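Local coordinates for protein dihydroorotase (Agrobacterium tumefaciens, PDB 2OGJ) that is a zinc-dependent amidohydrolase-superfamily enzyme that acts as an esterase, removing the acetyl group from acetyl-(R)-mandelate in vitro, at residues F270-A275 with A361-G366. Residues are numbered along the deposited sequence; the frame is centred on the assembly and turned at random.
Sequences FSFKVA and ATDSNG
Phe270 and Ser364 bring the two backbones to within 5.0 Å, CA to CA, where the loop leading into helix 272-280 meets the type I turn from Asp363 to Gly366 that follows strand 348-362. One backbone bond joins them, Ser364 N giving to Phe270 O at 2.8 Å in the carbonyl plane, and Ser364 OG returns a weak bond as acceptor from Phe270 N. That serine hydroxyl lies anti to its own carbonyl carbon (chi1 -55°), which sets it beside Phe270 N.

Asp363 is the residue most buried by the other segment. Its OD1 accepts from Phe272 N at 2.9 Å through the anti lone pair, in a nearly straight bond (166°), at the first residue of the helix. The other oxygen, OD2, turns back on its own segment and takes Asn365 N at 2.8 Å from above the carboxylate plane, closing an Asx turn. With both oxygens held, the rotation of the carboxylate is probably fixed. The Phe272 ring flanks this group, its plane 29° from the carboxylate, with CD2 3.4 Å from Asp363 OD1 while Ala361 O approaches the ring edge. The Phe270 ring stands steeply to the same carboxylate and touches Asp363 CB obliquely with CD2.

Ser271 is the N-cap: its OG accepts weakly from Val274 N. The Asn365 amide packs against the Ser271 side chain, and Gly235 O and Lys236 NZ hold it.

Helix 304-313 contributes Lys310 against both phenylalanines. Phe270 lies about 7 Å, side chain to side chain, from the zinc ligand His231; the contact thus joins a helix N-terminus, capped by Ser271 and bonded by Asp363, to an Asx turn about 10 Å (Ser364 side chain to zinc) from the binuclear zinc site of an amidohydrolase TIM barrel.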
loop_
_atom_site.group_PDB
_atom_site.type_symbol
_atom_site.label_atom_id
_atom_site.label_comp_id
_atom_site.label_asym_id
_atom_site.label_seq_id
_atom_site.Cartn_x
_atom_site.Cartn_y
_atom_site.Cartn_z
ATOM N N PHE A 270 -24.322 17.107 13.162
ATOM C CA PHE A 270 -25.580 17.846 13.213
ATOM C C PHE A 270 -25.413 19.350 13.257
ATOM O O PHE A 270 -24.652 19.879 14.063
ATOM C CB PHE A 270 -26.447 17.428 14.398
ATOM C CG PHE A 270 -27.780 18.138 14.443
ATOM C CD1 PHE A 270 -28.797 17.794 13.556
ATOM C CD2 PHE A 270 -28.002 19.184 15.346
ATOM C CE1 PHE A 270 -30.015 18.481 13.567
ATOM C CE2 PHE A 270 -29.215 19.875 15.361
ATOM C CZ PHE A 270 -30.222 19.524 14.473
ATOM N N SER A 271 -26.151 20.022 12.377
ATOM C CA SER A 271 -26.145 21.474 12.274
ATOM C C SER A 271 -27.570 22.028 12.333
ATOM O O SER A 271 -28.460 21.547 11.621
ATOM C CB SER A 271 -25.508 21.904 10.953
ATOM O OG SER A 271 -25.653 23.306 10.754
ATOM N N PHE A 272 -27.725 23.070 13.211
ATOM C CA PHE A 272 -29.058 23.655 13.349
ATOM C C PHE A 272 -29.457 24.282 12.026
ATOM O O PHE A 272 -30.598 24.144 11.576
ATOM C CB PHE A 272 -29.057 24.765 14.389
ATOM C CG PHE A 272 -29.090 24.287 15.794
ATOM C CD1 PHE A 272 -30.216 23.648 16.298
ATOM C CD2 PHE A 272 -28.023 24.540 16.644
ATOM C CE1 PHE A 272 -30.291 23.271 17.638
ATOM C CE2 PHE A 272 -28.082 24.167 17.990
ATOM C CZ PHE A 272 -29.223 23.533 18.484
ATOM N N LYS A 273 -28.505 24.994 11.424
ATOM C CA LYS A 273 -28.712 25.674 10.158
ATOM C C LYS A 273 -29.117 24.719 9.042
ATOM O O LYS A 273 -30.089 24.980 8.336
ATOM C CB LYS A 273 -27.458 26.460 9.796
ATOM C CG LYS A 273 -27.097 27.408 10.921
ATOM C CD LYS A 273 -26.004 28.402 10.589
ATOM C CE LYS A 273 -25.873 29.424 11.730
ATOM N NZ LYS A 273 -24.745 30.396 11.552
ATOM N N VAL A 274 -28.402 23.611 8.882
ATOM C CA VAL A 274 -28.756 22.654 7.839
ATOM C C VAL A 274 -30.171 22.144 8.071
ATOM O O VAL A 274 -30.992 22.145 7.156
ATOM C CB VAL A 274 -27.796 21.444 7.801
ATOM C CG1 VAL A 274 -28.368 20.358 6.910
ATOM C CG2 VAL A 274 -26.434 21.878 7.280
ATOM N N ALA A 275 -30.458 21.725 9.299
ATOM C CA ALA A 275 -31.774 21.199 9.659
ATOM C C ALA A 275 -32.902 22.207 9.488
ATOM O O ALA A 275 -34.003 21.847 9.071
ATOM C CB ALA A 275 -31.753 20.688 11.098
ATOM N N ALA A 361 -28.175 24.739 23.933
ATOM C CA ALA A 361 -27.566 23.492 23.515
ATOM C C ALA A 361 -26.724 23.893 22.311
ATOM O O ALA A 361 -27.019 24.883 21.643
ATOM C CB ALA A 361 -28.631 22.502 23.111
ATOM N N THR A 362 -25.662 23.159 22.037
ATOM C CA THR A 362 -24.845 23.507 20.893
ATOM C C THR A 362 -24.722 22.291 20.001
ATOM O O THR A 362 -24.606 21.171 20.489
ATOM C CB THR A 362 -23.457 24.019 21.339
ATOM O OG1 THR A 362 -22.454 23.591 20.403
ATOM C CG2 THR A 362 -23.129 23.521 22.743
ATOM N N ASP A 363 -24.770 22.521 18.691
ATOM C CA ASP A 363 -24.680 21.450 17.692
ATOM C C ASP A 363 -23.243 21.045 17.377
ATOM O O ASP A 363 -22.288 21.492 18.024
ATOM C CB ASP A 363 -25.395 21.872 16.392
ATOM C CG ASP A 363 -24.742 23.091 15.713
ATOM O OD1 ASP A 363 -25.321 23.643 14.749
ATOM O OD2 ASP A 363 -23.644 23.502 16.133
ATOM N N SER A 364 -23.100 20.204 16.361
ATOM C CA SER A 364 -21.797 19.720 15.939
ATOM C C SER A 364 -20.984 20.798 15.230
ATOM O O SER A 364 -19.858 20.552 14.787
ATOM C CB SER A 364 -21.971 18.514 15.024
ATOM O OG SER A 364 -22.752 17.522 15.658
ATOM N N ASN A 365 -21.563 21.991 15.119
ATOM C CA ASN A 365 -20.879 23.115 14.478
ATOM C C ASN A 365 -20.551 24.251 15.429
ATOM O O ASN A 365 -20.225 25.360 15.001
ATOM C CB ASN A 365 -21.698 23.654 13.301
ATOM C CG ASN A 365 -21.452 22.873 12.036
ATOM O OD1 ASN A 365 -20.329 22.441 11.785
ATOM N ND2 ASN A 365 -22.488 22.692 11.228
ATOM N N GLY A 366 -20.631 23.975 16.723
ATOM C CA GLY A 366 -20.327 25.002 17.699
ATOM C C GLY A 366 -21.423 26.044 17.801
ATOM O O GLY A 366 -21.414 26.856 18.724
#